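Local coordinates for protein 432aa long hypothetical deoxyribodipyrimidine photolyase (Sulfolobus tokodaii, PDB 2E0I) that probably repairs pyrimidine dimers in DNA using light and binds two flavin-adenine dinucleotide molecules, one of them proposed as a light-harvesting cofactor, at residues M1-D10 against F87-D98. Numbering follows the deposited sequence.
With FAD (flavin-adenine dinucleotide), chain F.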
loop_
_atom_site.group_PDB
_atom_site.type_symbol
_atom_site.label_atom_id
_atom_site.label_comp_id
_atom_site.label_asym_id
_atom_site.label_seq_id
_atom_site.Cartn_x
_atom_site.Cartn_y
_atom_site.Cartn_z
ATOM N N MET A 1 -32.887 7.437 12.070
ATOM C CA MET A 1 -32.034 8.491 12.691
ATOM C C MET A 1 -31.342 9.312 11.619
ATOM O O MET A 1 -31.394 8.983 10.431
ATOM C CB MET A 1 -30.942 7.858 13.545
ATOM C CG MET A 1 -31.371 6.667 14.355
ATOM S SD MET A 1 -29.923 5.918 15.142
ATOM C CE MET A 1 -29.507 4.592 13.947
ATOM N N ASP A 2 -30.699 10.391 12.051
ATOM C CA ASP A 2 -29.932 11.239 11.150
ATOM C C ASP A 2 -28.496 10.925 11.522
ATOM O O ASP A 2 -28.003 11.389 12.552
ATOM C CB ASP A 2 -30.205 12.728 11.386
ATOM C CG ASP A 2 -31.358 13.256 10.543
ATOM O OD1 ASP A 2 -31.607 12.715 9.433
ATOM O OD2 ASP A 2 -32.005 14.230 10.986
ATOM N N CYS A 3 -27.826 10.124 10.702
ATOM C CA CYS A 3 -26.461 9.771 11.023
ATOM C C CYS A 3 -25.428 10.093 9.949
ATOM O O CYS A 3 -25.774 10.475 8.827
ATOM C CB CYS A 3 -26.399 8.297 11.428
ATOM S SG CYS A 3 -26.562 7.065 10.101
ATOM N N ILE A 4 -24.157 9.949 10.324
ATOM C CA ILE A 4 -23.016 10.243 9.454
ATOM C C ILE A 4 -22.110 9.049 9.149
ATOM O O ILE A 4 -21.830 8.218 10.017
ATOM C CB ILE A 4 -22.125 11.347 10.088
ATOM C CG1 ILE A 4 -22.798 12.707 9.934
ATOM C CG2 ILE A 4 -20.732 11.353 9.471
ATOM C CD1 ILE A 4 -21.958 13.845 10.462
ATOM N N PHE A 5 -21.659 8.961 7.906
ATOM C CA PHE A 5 -20.735 7.909 7.537
ATOM C C PHE A 5 -19.457 8.591 7.104
ATOM O O PHE A 5 -19.484 9.479 6.241
ATOM C CB PHE A 5 -21.220 7.062 6.375
ATOM C CG PHE A 5 -20.216 6.032 5.961
ATOM C CD1 PHE A 5 -19.987 4.906 6.763
ATOM C CD2 PHE A 5 -19.410 6.240 4.845
ATOM C CE1 PHE A 5 -18.959 4.004 6.463
ATOM C CE2 PHE A 5 -18.379 5.348 4.531
ATOM C CZ PHE A 5 -18.153 4.227 5.346
ATOM N N ILE A 6 -18.338 8.172 7.694
ATOM C CA ILE A 6 -17.051 8.770 7.368
ATOM C C ILE A 6 -16.187 7.863 6.502
ATOM O O ILE A 6 -15.775 6.783 6.942
ATOM C CB ILE A 6 -16.229 9.122 8.652
ATOM C CG1 ILE A 6 -17.011 10.091 9.550
ATOM C CG2 ILE A 6 -14.888 9.749 8.264
ATOM C CD1 ILE A 6 -16.315 10.364 10.871
ATOM N N PHE A 7 -15.919 8.303 5.274
ATOM C CA PHE A 7 -15.060 7.551 4.364
ATOM C C PHE A 7 -13.630 7.798 4.801
ATOM O O PHE A 7 -13.314 8.836 5.377
ATOM C CB PHE A 7 -15.207 8.056 2.933
ATOM C CG PHE A 7 -16.522 7.749 2.312
ATOM C CD1 PHE A 7 -16.702 6.579 1.592
ATOM C CD2 PHE A 7 -17.585 8.634 2.440
ATOM C CE1 PHE A 7 -17.922 6.287 0.999
ATOM C CE2 PHE A 7 -18.818 8.358 1.850
ATOM C CZ PHE A 7 -18.986 7.175 1.125
ATOM N N ARG A 8 -12.755 6.846 4.526
ATOM C CA ARG A 8 -11.358 7.029 4.869
ATOM C C ARG A 8 -10.461 6.345 3.863
ATOM O O ARG A 8 -9.636 6.986 3.229
ATOM C CB ARG A 8 -11.076 6.463 6.259
ATOM C CG ARG A 8 -11.865 7.116 7.369
ATOM C CD ARG A 8 -12.316 6.047 8.318
ATOM N NE ARG A 8 -12.144 6.460 9.695
ATOM C CZ ARG A 8 -12.025 5.615 10.710
ATOM N NH1 ARG A 8 -12.061 4.303 10.490
ATOM N NH2 ARG A 8 -11.862 6.084 11.944
ATOM N N ARG A 9 -10.681 5.046 3.699
ATOM C CA ARG A 9 -9.876 4.188 2.845
ATOM C C ARG A 9 -10.793 3.249 2.062
ATOM O O ARG A 9 -10.327 2.263 1.468
ATOM C CB ARG A 9 -9.024 3.337 3.769
ATOM C CG ARG A 9 -7.596 3.217 3.470
ATOM C CD ARG A 9 -6.955 2.421 4.612
ATOM N NE ARG A 9 -6.719 1.150 4.027
ATOM C CZ ARG A 9 -6.864 -0.077 4.487
ATOM N NH1 ARG A 9 -6.553 -0.993 3.608
ATOM N NH2 ARG A 9 -7.272 -0.422 5.702
ATOM N N ASP A 10 -12.096 3.530 2.114
ATOM C CA ASP A 10 -13.145 2.730 1.461
ATOM C C ASP A 10 -13.873 3.605 0.445
ATOM O O ASP A 10 -15.097 3.728 0.480
ATOM C CB ASP A 10 -14.139 2.248 2.525
ATOM C CG ASP A 10 -14.539 3.369 3.527
ATOM O OD1 ASP A 10 -14.132 4.539 3.348
ATOM O OD2 ASP A 10 -15.264 3.087 4.506
ATOM N N PHE A 87 -20.102 17.611 14.525
ATOM C CA PHE A 87 -21.149 16.596 14.646
ATOM C C PHE A 87 -21.753 16.347 16.028
ATOM O O PHE A 87 -22.474 15.376 16.225
ATOM C CB PHE A 87 -20.629 15.266 14.093
ATOM C CG PHE A 87 -19.842 15.399 12.819
ATOM C CD1 PHE A 87 -20.240 16.283 11.816
ATOM C CD2 PHE A 87 -18.714 14.620 12.610
ATOM C CE1 PHE A 87 -19.524 16.386 10.628
ATOM C CE2 PHE A 87 -17.995 14.718 11.422
ATOM C CZ PHE A 87 -18.405 15.604 10.433
ATOM N N ASN A 88 -21.466 17.214 16.984
ATOM C CA ASN A 88 -21.987 17.045 18.333
ATOM C C ASN A 88 -23.503 16.807 18.418
ATOM O O ASN A 88 -23.985 16.250 19.408
ATOM C CB ASN A 88 -21.593 18.257 19.187
ATOM C CG ASN A 88 -21.684 19.561 18.415
ATOM O OD1 ASN A 88 -22.761 19.957 17.961
ATOM N ND2 ASN A 88 -20.545 20.229 18.247
ATOM N N LYS A 89 -24.260 17.200 17.394
ATOM C CA LYS A 89 -25.711 17.013 17.453
ATOM C C LYS A 89 -26.292 15.898 16.581
ATOM O O LYS A 89 -27.514 15.742 16.500
ATOM C CB LYS A 89 -26.418 18.328 17.123
ATOM C CG LYS A 89 -26.133 19.461 18.112
ATOM C CD LYS A 89 -27.003 20.692 17.830
ATOM C CE LYS A 89 -26.834 21.216 16.402
ATOM N NZ LYS A 89 -25.433 21.645 16.106
ATOM N N VAL A 90 -25.426 15.123 15.935
ATOM C CA VAL A 90 -25.867 14.029 15.071
ATOM C C VAL A 90 -26.197 12.817 15.948
ATOM O O VAL A 90 -25.731 12.728 17.085
ATOM C CB VAL A 90 -24.759 13.659 14.050
ATOM C CG1 VAL A 90 -23.763 12.697 14.680
ATOM C CG2 VAL A 90 -25.379 13.079 12.798
ATOM N N ASP A 91 -26.988 11.887 15.424
ATOM C CA ASP A 91 -27.392 10.695 16.180
ATOM C C ASP A 91 -26.328 9.627 16.327
ATOM O O ASP A 91 -26.014 9.180 17.437
ATOM C CB ASP A 91 -28.606 10.055 15.527
ATOM C CG ASP A 91 -29.885 10.748 15.894
ATOM O OD1 ASP A 91 -29.859 11.989 16.120
ATOM O OD2 ASP A 91 -30.917 10.041 15.947
ATOM N N ALA A 92 -25.795 9.199 15.189
ATOM C CA ALA A 92 -24.774 8.170 15.161
ATOM C C ALA A 92 -23.730 8.483 14.097
ATOM O O ALA A 92 -23.933 9.326 13.217
ATOM C CB ALA A 92 -25.420 6.812 14.885
ATOM N N ILE A 93 -22.600 7.796 14.205
ATOM C CA ILE A 93 -21.498 7.944 13.267
ATOM C C ILE A 93 -21.045 6.542 12.895
ATOM O O ILE A 93 -20.747 5.730 13.774
ATOM C CB ILE A 93 -20.325 8.715 13.907
ATOM C CG1 ILE A 93 -20.690 10.203 14.044
ATOM C CG2 ILE A 93 -19.065 8.512 13.082
ATOM C CD1 ILE A 93 -19.628 11.035 14.732
ATOM N N TYR A 94 -21.016 6.251 11.598
ATOM C CA TYR A 94 -20.601 4.933 11.138
ATOM C C TYR A 94 -19.268 4.996 10.406
ATOM O O TYR A 94 -18.974 5.979 9.736
ATOM C CB TYR A 94 -21.644 4.339 10.193
ATOM C CG TYR A 94 -22.965 3.961 10.824
ATOM C CD1 TYR A 94 -23.849 4.934 11.273
ATOM C CD2 TYR A 94 -23.333 2.623 10.959
ATOM C CE1 TYR A 94 -25.063 4.587 11.842
ATOM C CE2 TYR A 94 -24.544 2.263 11.526
ATOM C CZ TYR A 94 -25.404 3.249 11.968
ATOM O OH TYR A 94 -26.593 2.897 12.558
ATOM N N VAL A 95 -18.463 3.948 10.542
ATOM C CA VAL A 95 -17.170 3.859 9.857
ATOM C C VAL A 95 -16.729 2.414 9.755
ATOM O O VAL A 95 -17.367 1.509 10.283
ATOM C CB VAL A 95 -16.031 4.608 10.595
ATOM C CG1 VAL A 95 -16.435 6.039 10.850
ATOM C CG2 VAL A 95 -15.682 3.896 11.889
ATOM N N ASN A 96 -15.622 2.211 9.063
ATOM C CA ASN A 96 -15.048 0.889 8.914
ATOM C C ASN A 96 -13.730 0.957 9.674
ATOM O O ASN A 96 -12.860 1.756 9.347
ATOM C CB ASN A 96 -14.802 0.582 7.437
ATOM C CG ASN A 96 -16.071 0.223 6.701
ATOM O OD1 ASN A 96 -16.293 0.663 5.580
ATOM N ND2 ASN A 96 -16.905 -0.600 7.323
ATOM N N GLU A 97 -13.598 0.131 10.702
ATOM C CA GLU A 97 -12.400 0.110 11.525
ATOM C C GLU A 97 -11.171 -0.208 10.693
ATOM O O GLU A 97 -11.270 -0.873 9.666
ATOM C CB GLU A 97 -12.542 -0.956 12.595
ATOM C CG GLU A 97 -12.472 -2.350 12.016
ATOM C CD GLU A 97 -12.521 -3.425 13.070
ATOM O OE1 GLU A 97 -12.415 -4.620 12.700
ATOM O OE2 GLU A 97 -12.663 -3.071 14.263
ATOM N N ASP A 98 -10.015 0.279 11.127
ATOM C CA ASP A 98 -8.772 -0.013 10.432
ATOM C C ASP A 98 -7.892 -0.716 11.462
ATOM O O ASP A 98 -8.315 -0.931 12.589
ATOM C CB ASP A 98 -8.096 1.256 9.901
ATOM C CG ASP A 98 -7.225 0.991 8.661
ATOM O OD1 ASP A 98 -6.639 -0.109 8.547
ATOM O OD2 ASP A 98 -7.116 1.892 7.801
HETATM P PA FAD F . -1.381 7.072 7.040
HETATM O O1A FAD F . -0.420 6.078 6.510
HETATM O O2A FAD F . -1.696 8.368 6.401
HETATM O O5B FAD F . -0.429 7.635 8.211
HETATM C C5B FAD F . -0.968 8.455 9.255
HETATM C C4B FAD F . 0.078 8.769 10.327
HETATM O O4B FAD F . 0.905 7.602 10.503
HETATM C C3B FAD F . 1.024 9.887 9.882
HETATM O O3B FAD F . 1.611 10.503 11.032
HETATM C C2B FAD F . 2.074 9.090 9.109
HETATM O O2B FAD F . 3.294 9.833 9.065
HETATM C C1B FAD F . 2.242 7.910 10.067
HETATM N N9A FAD F . 2.881 6.747 9.404
HETATM C C8A FAD F . 2.488 6.185 8.262
HETATM N N7A FAD F . 3.256 5.135 7.982
HETATM C C5A FAD F . 4.151 5.022 8.957
HETATM C C6A FAD F . 5.178 4.126 9.231
HETATM N N6A FAD F . 5.456 3.142 8.382
HETATM N N1A FAD F . 5.903 4.284 10.348
HETATM C C2A FAD F . 5.659 5.280 11.183
HETATM N N3A FAD F . 4.691 6.151 10.951
HETATM C C4A FAD F . 3.920 6.051 9.859
HETATM N N1 FAD F . -7.668 9.284 5.187
HETATM C C2 FAD F . -8.490 10.288 5.713
HETATM O O2 FAD F . -9.542 9.991 6.278
HETATM N N3 FAD F . -8.083 11.625 5.636
HETATM C C4 FAD F . -6.856 11.955 5.046
HETATM O O4 FAD F . -6.506 13.133 4.974
HETATM C C4X FAD F . -6.033 10.953 4.541
HETATM N N5 FAD F . -4.774 11.270 4.011
HETATM C C5X FAD F . -3.936 10.259 3.524
HETATM C C6 FAD F . -2.655 10.576 3.084
HETATM C C7 FAD F . -1.778 9.570 2.685
HETATM C C7M FAD F . -0.372 9.944 2.211
HETATM C C8 FAD F . -2.193 8.242 2.725
HETATM C C8M FAD F . -1.255 7.112 2.295
HETATM C C9 FAD F . -3.479 7.927 3.158
HETATM C C9A FAD F . -4.356 8.931 3.558
HETATM N N10 FAD F . -5.635 8.620 4.049
HETATM C C10 FAD F . -6.440 9.622 4.606
HETATM C "C1'" FAD F . -6.118 7.219 4.064
HETATM C "C2'" FAD F . -5.612 6.428 5.270
HETATM O "O2'" FAD F . -4.964 5.234 4.819
HETATM C "C3'" FAD F . -6.771 6.083 6.211
HETATM O "O3'" FAD F . -7.328 7.289 6.743
HETATM C "C4'" FAD F . -6.293 5.192 7.360
HETATM O "O4'" FAD F . -7.430 4.716 8.086
HETATM C "C5'" FAD F . -5.368 5.965 8.304
HETATM O "O5'" FAD F . -4.367 5.115 8.869
HETATM P P FAD F . -2.932 4.979 8.151
HETATM O O1P FAD F . -2.049 4.243 9.085
HETATM O O2P FAD F . -3.107 4.450 6.780
HETATM O O3P FAD F . -2.455 6.515 8.105
#
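I4 and Y94 join the central strand 2-7 and its parallel neighbour 92-96 in the five-stranded sheet of the Rossmann-like N-terminal domain of photolyases, with strand order 3-2-1-4-5. I4 N donates to A92 O, Y94 N to I4 O (2.7 Å) and I6 N to Y94 O; D91 N, just ahead of strand 92-96, donates a hydrogen bond to D2 O at 3.1 Å.

On one face of the sheet I4 does most of the apolar work. With its CG1 anti to the carbonyl carbon (chi1 -75°) and the chain extended at chi2 (-177°), CD1 is carried over the face of the F87 ring, 3.5 Å from the centroid in a CH-pi contact, while CG1 lies 3.9 Å from V90 CG2. I6 CD1 packs on I93 CG2 beside it. The other face holds C3, A92, F5 and Y94: C3 SG, disulfide-bonded to C26, approaches the Y94 ring obliquely, 3.4 Å from Y94 CE1, and the Y94 hydroxyl is hydrogen-bonded to E25.

Beyond the C-terminal ends of the strands the contacts turn polar and reach one FAD. R8 lays its guanidinium against V95 and pairs with D107. R9 and D98 form a salt bridge, NH2 of R9 standing 2.9 Å from D98 OD1, with guanidinium and carboxylate planes 24° apart. Replacing R9 by an alanine would probably leave the D98 carboxylate without this countercharge and less firmly fixed in its orientation toward O4'. D98 OD2, which also receives R9 NH2, accepts a hydrogen bond from the ribityl hydroxyl O4' of FAD at 2.9 Å.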